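DNA-3-methyladenine glycosidase II, putative (Deinococcus radiodurans, PDB 2YG9) is a putative base excision DNA repair protein of the helix-hairpin-helix (HhH-GPD) superfamily, with a strand-free fold of helices and loops. Local coordinates at residues A[30-35]-A[204-209]; A[159-164]-A[210-215]. One frame throughout, in Å; residues are numbered along the deposited sequence.

Both contacts use helix 204-219, whose beginning faces helix 30-36 in contact 1 and whose following turns face helix 156-166 in contact 2. Their centres lie about 11 Å apart, and Leu164 of contact 2 also packs on Ser205, Ser208 and Arg209 of contact 1. Contact 1 is the more peripheral in the chain, about 16 Å from its centre, yet its touching residues are mostly buried; contact 2, about 7 Å from the centre, is partly buried. Small aliphatic groups make contact 1, with a nickel site nearby at the His35 end of helix 30-36. Contact 2 spans a wider backbone gap with longer side chains and a sulfur-aromatic component.

Contact 1: A[30-35]-A[204-209]; sequences AGAVAH and RSLASR. With NI (nickel (II) ion), chain F.
Ala32 and Leu206 mark the nearest approach of the helical backbones, their CA atoms 7.4 Å apart where helix 30-36 passes the first turns of helix 204-219. The joint is small and wholly apolar, and a single methyl does the work on one side: CD2 of Leu206 lies 3.5 Å from Ala32 CB. The same CD2 is 3.9 Å from Val33 CG2, so the leucine branch meets two consecutive residues of the facing helix. Leu206 extends its isobutyl group toward helix 30-36 because chi1 is near 180° (-172°), and CD2 is the branch that reaches both partners. Val33 contributes the branch lying beside its own backbone N, while its CG1 is turned from the leucine. Leu26 and Tyr203 also touch Ala32, and His29 touches Leu206, so loop residues line the joint.

Polar chemistry flanks this apolar patch. On helix 204-219, Ser208 OG lies 2.9 Å from Arg204 O, tilted 30° from the carbonyl plane, while Ser208 N reaches the same oxygen from the opposite face. Val172 O is a second acceptor within bonding distance of OG, so the hydroxyl proton is probably shared or alternates; the side chain can reinforce the helical turn. Arg204 NE forms a salt bridge with Asp171. On helix 30-36, His35 points elsewhere: its ND1 binds the nickel ion at 2.5 Å, and four waters also bind the metal, at 2.2 to 2.5 Å. Its NE2 is hydrogen-bonded to Arg199 O, so both ring nitrogens are engaged and the rotation of the imidazole is fixed.

Helix 30-36 is therefore held against helix 204-219 by dispersion and burial of methyl groups, with no hydrogen bond between the two segments, whereas the nickel sits beyond a histidine that makes no contact with 204-209.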
loop_
_atom_site.group_PDB
_atom_site.type_symbol
_atom_site.label_atom_id
_atom_site.label_comp_id
_atom_site.label_asym_id
_atom_site.label_seq_id
_atom_site.Cartn_x
_atom_site.Cartn_y
_atom_site.Cartn_z
ATOM N N ALA A 30 17.139 10.880 2.688
ATOM C CA ALA A 30 18.336 11.083 3.518
ATOM C C ALA A 30 18.010 11.186 5.003
ATOM O O ALA A 30 18.574 10.461 5.854
ATOM C CB ALA A 30 19.159 12.372 3.015
ATOM N N GLY A 31 17.097 12.087 5.317
ATOM C CA GLY A 31 16.583 12.245 6.682
ATOM C C GLY A 31 16.018 10.970 7.276
ATOM O O GLY A 31 16.369 10.599 8.388
ATOM N N ALA A 32 15.155 10.306 6.525
ATOM C CA ALA A 32 14.606 8.998 6.866
ATOM C C ALA A 32 15.677 7.941 7.162
ATOM O O ALA A 32 15.671 7.334 8.219
ATOM C CB ALA A 32 13.643 8.500 5.729
ATOM N N VAL A 33 16.625 7.766 6.256
ATOM C CA VAL A 33 17.675 6.779 6.468
ATOM C C VAL A 33 18.549 7.111 7.709
ATOM O O VAL A 33 18.974 6.197 8.407
ATOM C CB VAL A 33 18.508 6.581 5.179
ATOM C CG1 VAL A 33 19.767 5.652 5.404
ATOM C CG2 VAL A 33 17.591 5.993 4.067
ATOM N N ALA A 34 18.814 8.395 7.969
ATOM C CA ALA A 34 19.620 8.792 9.117
ATOM C C ALA A 34 18.865 8.427 10.371
ATOM O O ALA A 34 19.439 7.920 11.296
ATOM C CB ALA A 34 19.914 10.255 9.099
ATOM N N HIS A 35 17.565 8.718 10.390
ATOM C CA HIS A 35 16.748 8.413 11.545
ATOM C C HIS A 35 16.709 6.905 11.797
ATOM O O HIS A 35 17.011 6.468 12.901
ATOM C CB HIS A 35 15.344 9.010 11.403
ATOM C CG HIS A 35 14.417 8.600 12.500
ATOM N ND1 HIS A 35 14.166 9.390 13.604
ATOM C CD2 HIS A 35 13.707 7.462 12.682
ATOM C CE1 HIS A 35 13.325 8.757 14.407
ATOM N NE2 HIS A 35 13.057 7.571 13.882
ATOM N N ARG A 204 8.056 4.956 9.330
ATOM C CA ARG A 204 7.703 3.522 9.363
ATOM C C ARG A 204 7.480 2.936 7.983
ATOM O O ARG A 204 7.685 1.739 7.790
ATOM C CB ARG A 204 6.519 3.311 10.291
ATOM C CG ARG A 204 6.992 3.145 11.711
ATOM C CD ARG A 204 5.871 3.078 12.691
ATOM N NE ARG A 204 5.125 4.339 12.821
ATOM C CZ ARG A 204 4.161 4.509 13.711
ATOM N NH1 ARG A 204 3.845 3.515 14.523
ATOM N NH2 ARG A 204 3.521 5.667 13.805
ATOM N N SER A 205 7.080 3.775 7.009
ATOM C CA SER A 205 6.878 3.295 5.631
ATOM C C SER A 205 8.199 2.868 5.007
ATOM O O SER A 205 8.290 1.787 4.481
ATOM C CB SER A 205 6.211 4.353 4.717
ATOM O OG SER A 205 4.889 4.615 5.140
ATOM N N LEU A 206 9.226 3.707 5.068
ATOM C CA LEU A 206 10.514 3.324 4.497
ATOM C C LEU A 206 11.159 2.174 5.266
ATOM O O LEU A 206 11.772 1.304 4.639
ATOM C CB LEU A 206 11.478 4.538 4.366
ATOM C CG LEU A 206 12.800 4.334 3.622
ATOM C CD1 LEU A 206 12.568 3.985 2.130
ATOM C CD2 LEU A 206 13.728 5.576 3.784
ATOM N N ALA A 207 11.017 2.164 6.590
ATOM C CA ALA A 207 11.496 1.026 7.402
ATOM C C ALA A 207 10.820 -0.242 6.884
ATOM O O ALA A 207 11.471 -1.204 6.648
ATOM C CB ALA A 207 11.159 1.207 8.846
ATOM N N SER A 208 9.492 -0.208 6.730
ATOM C CA SER A 208 8.735 -1.331 6.165
ATOM C C SER A 208 9.321 -1.772 4.798
ATOM O O SER A 208 9.568 -2.952 4.566
ATOM C CB SER A 208 7.266 -0.946 6.029
ATOM O OG SER A 208 6.620 -0.870 7.278
ATOM N N ARG A 209 9.555 -0.814 3.905
ATOM C CA ARG A 209 10.123 -1.119 2.598
ATOM C C ARG A 209 11.519 -1.755 2.691
ATOM O O ARG A 209 11.853 -2.673 1.904
ATOM C CB ARG A 209 10.130 0.138 1.725
ATOM C CG ARG A 209 8.714 0.589 1.336
ATOM C CD ARG A 209 8.764 1.884 0.526
ATOM N NE ARG A 209 9.489 1.685 -0.739
ATOM C CZ ARG A 209 10.102 2.639 -1.453
ATOM N NH1 ARG A 209 10.171 3.888 -1.027
ATOM N NH2 ARG A 209 10.711 2.312 -2.579
HETATM NI NI NI F . 14.391 11.874 13.548
HETATM O O HOH W 1 12.385 12.599 14.173
HETATM O O HOH W 2 14.356 12.869 11.301
HETATM O O HOH W 3 16.736 11.390 13.719
HETATM O O HOH W 4 15.620 13.764 14.597
#

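Contact 2: A[159-164]-A[210-215]; sequences AEMFLL and YLWANS
Trp212 projects its six-membered ring from helix 204-219 toward Met161 and Leu164 of helix 156-166, closing a wide gap in which the CA atoms of Met161 and Trp212 are 12.5 Å apart. The indole carbon CH2 leads. Met161 SD stands 3.7 Å from Trp212 CH2, and the terminal methyl CE of the same methionine comes equally close to CH2. Met161 SD lies oblique to the Trp212 ring, 4.7 Å from the centroid of its six-membered ring and 60° off the normal, a Met-aromatic contact.

The methionine reaches this place by folding. Its CG lies beside the backbone N (chi1 -74°), and the chain bends again at chi2 and chi3, laying SD and CE together against CH2 and CZ2 although the side chain leaves its backbone at a slant to the partner helix. Leu164 does the reverse: it heads straight for the tryptophan with both torsions extended (chi1 -167°), bringing CD1 to 4.0 Å from Trp212 CZ3 at the ring edge, near its plane. Sulfur and leucine methyl therefore occupy different positions round the outer end of the benzo ring.

The indole is held at other points as well. NE1 is hydrogen-bonded to Asp177, and Ala179 and Leu180 of helix 178-187 pack on the side chain, which helps to fix its tilt. Leu163, in turn, packs on helix 141-149, which with helix 156-166 probably forms the helix-hairpin-helix element that names the superfamily.

With no hydrogen bond between the two segments, the contact rests on dispersion and on the polarisable sulfur beside the aromatic ring; the one polar atom of the indole takes its partner from another part of the chain, leaving the carbon end to join helix 204-219 to helix 156-166.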
loop_
_atom_site.group_PDB
_atom_site.type_symbol
_atom_site.label_atom_id
_atom_site.label_comp_id
_atom_site.label_asym_id
_atom_site.label_seq_id
_atom_site.Cartn_x
_atom_site.Cartn_y
_atom_site.Cartn_z
ATOM N N ALA A 159 -5.796 -1.459 2.827
ATOM C CA ALA A 159 -5.888 -0.006 3.080
ATOM C C ALA A 159 -4.527 0.593 3.392
ATOM O O ALA A 159 -4.139 1.617 2.834
ATOM C CB ALA A 159 -6.900 0.274 4.216
ATOM N N GLU A 160 -3.759 -0.105 4.221
ATOM C CA GLU A 160 -2.421 0.324 4.646
ATOM C C GLU A 160 -1.391 0.258 3.537
ATOM O O GLU A 160 -0.541 1.131 3.429
ATOM C CB GLU A 160 -1.964 -0.550 5.816
ATOM C CG GLU A 160 -2.702 -0.269 7.099
ATOM C CD GLU A 160 -2.289 -1.168 8.285
ATOM O OE1 GLU A 160 -1.954 -2.361 8.063
ATOM O OE2 GLU A 160 -2.327 -0.677 9.455
ATOM N N MET A 161 -1.475 -0.772 2.701
ATOM C CA MET A 161 -0.612 -0.886 1.543
ATOM C C MET A 161 -0.911 0.261 0.557
ATOM O O MET A 161 -0.030 0.767 -0.138
ATOM C CB MET A 161 -0.855 -2.230 0.845
ATOM C CG MET A 161 -0.295 -3.478 1.535
ATOM S SD MET A 161 1.415 -3.318 2.048
ATOM C CE MET A 161 1.262 -2.851 3.746
ATOM N N PHE A 162 -2.179 0.604 0.453
ATOM C CA PHE A 162 -2.628 1.715 -0.402
ATOM C C PHE A 162 -2.079 3.092 0.063
ATOM O O PHE A 162 -1.567 3.909 -0.717
ATOM C CB PHE A 162 -4.162 1.691 -0.475
ATOM C CG PHE A 162 -4.766 2.823 -1.274
ATOM C CD1 PHE A 162 -4.704 2.824 -2.652
ATOM C CD2 PHE A 162 -5.352 3.888 -0.638
ATOM C CE1 PHE A 162 -5.242 3.897 -3.388
ATOM C CE2 PHE A 162 -5.909 4.937 -1.360
ATOM C CZ PHE A 162 -5.880 4.923 -2.718
ATOM N N LEU A 163 -2.178 3.340 1.345
ATOM C CA LEU A 163 -1.549 4.516 1.936
ATOM C C LEU A 163 -0.055 4.568 1.660
ATOM O O LEU A 163 0.467 5.626 1.237
ATOM C CB LEU A 163 -1.782 4.532 3.463
ATOM C CG LEU A 163 -2.998 5.282 4.009
ATOM C CD1 LEU A 163 -4.272 4.810 3.387
ATOM C CD2 LEU A 163 -3.023 5.090 5.523
ATOM N N LEU A 164 0.634 3.439 1.876
ATOM C CA LEU A 164 2.080 3.400 1.743
ATOM C C LEU A 164 2.526 3.521 0.289
ATOM O O LEU A 164 3.338 4.394 -0.054
ATOM C CB LEU A 164 2.649 2.154 2.416
ATOM C CG LEU A 164 4.160 2.009 2.684
ATOM C CD1 LEU A 164 4.302 0.866 3.720
ATOM C CD2 LEU A 164 5.007 1.708 1.416
ATOM N N TYR A 210 12.310 -1.317 3.663
ATOM C CA TYR A 210 13.607 -1.959 3.912
ATOM C C TYR A 210 13.482 -3.359 4.481
ATOM O O TYR A 210 14.279 -4.220 4.150
ATOM C CB TYR A 210 14.534 -1.068 4.775
ATOM C CG TYR A 210 15.339 -0.078 3.957
ATOM C CD1 TYR A 210 16.352 -0.515 3.087
ATOM C CD2 TYR A 210 15.057 1.267 4.001
ATOM C CE1 TYR A 210 17.076 0.395 2.297
ATOM C CE2 TYR A 210 15.772 2.178 3.215
ATOM C CZ TYR A 210 16.784 1.736 2.368
ATOM O OH TYR A 210 17.467 2.687 1.612
ATOM N N LEU A 211 12.499 -3.615 5.346
ATOM C CA LEU A 211 12.241 -5.001 5.758
ATOM C C LEU A 211 11.883 -5.931 4.585
ATOM O O LEU A 211 12.374 -7.088 4.495
ATOM C CB LEU A 211 11.164 -5.066 6.847
ATOM C CG LEU A 211 11.531 -4.564 8.256
ATOM C CD1 LEU A 211 10.319 -4.711 9.159
ATOM C CD2 LEU A 211 12.753 -5.304 8.805
ATOM N N TRP A 212 11.027 -5.459 3.683
ATOM C CA TRP A 212 10.682 -6.263 2.513
ATOM C C TRP A 212 11.916 -6.416 1.609
ATOM O O TRP A 212 12.140 -7.481 0.988
ATOM C CB TRP A 212 9.528 -5.626 1.715
ATOM C CG TRP A 212 8.161 -5.725 2.374
ATOM C CD1 TRP A 212 7.604 -6.828 2.924
ATOM C CD2 TRP A 212 7.199 -4.668 2.529
ATOM N NE1 TRP A 212 6.341 -6.542 3.395
ATOM C CE2 TRP A 212 6.070 -5.222 3.169
ATOM C CE3 TRP A 212 7.164 -3.321 2.147
ATOM C CZ2 TRP A 212 4.926 -4.465 3.470
ATOM C CZ3 TRP A 212 6.020 -2.569 2.459
ATOM C CH2 TRP A 212 4.937 -3.148 3.120
ATOM N N ALA A 213 12.720 -5.359 1.519
ATOM C CA ALA A 213 13.910 -5.413 0.667
ATOM C C ALA A 213 14.909 -6.432 1.242
ATOM O O ALA A 213 15.548 -7.170 0.515
ATOM C CB ALA A 213 14.566 -4.025 0.513
ATOM N N ASN A 214 15.010 -6.487 2.563
ATOM C CA ASN A 214 15.942 -7.390 3.209
ATOM C C ASN A 214 15.488 -8.826 3.016
ATOM O O ASN A 214 16.312 -9.751 2.904
ATOM C CB ASN A 214 16.101 -7.017 4.684
ATOM C CG ASN A 214 17.222 -7.758 5.356
ATOM O OD1 ASN A 214 17.019 -8.585 6.271
ATOM N ND2 ASN A 214 18.409 -7.504 4.891
ATOM N N SER A 215 14.176 -9.026 2.986
ATOM C CA SER A 215 13.661 -10.364 2.786
ATOM C C SER A 215 14.024 -10.857 1.382
ATOM O O SER A 215 14.430 -11.977 1.211
ATOM C CB SER A 215 12.148 -10.404 2.983
ATOM O OG SER A 215 11.636 -11.668 2.577
#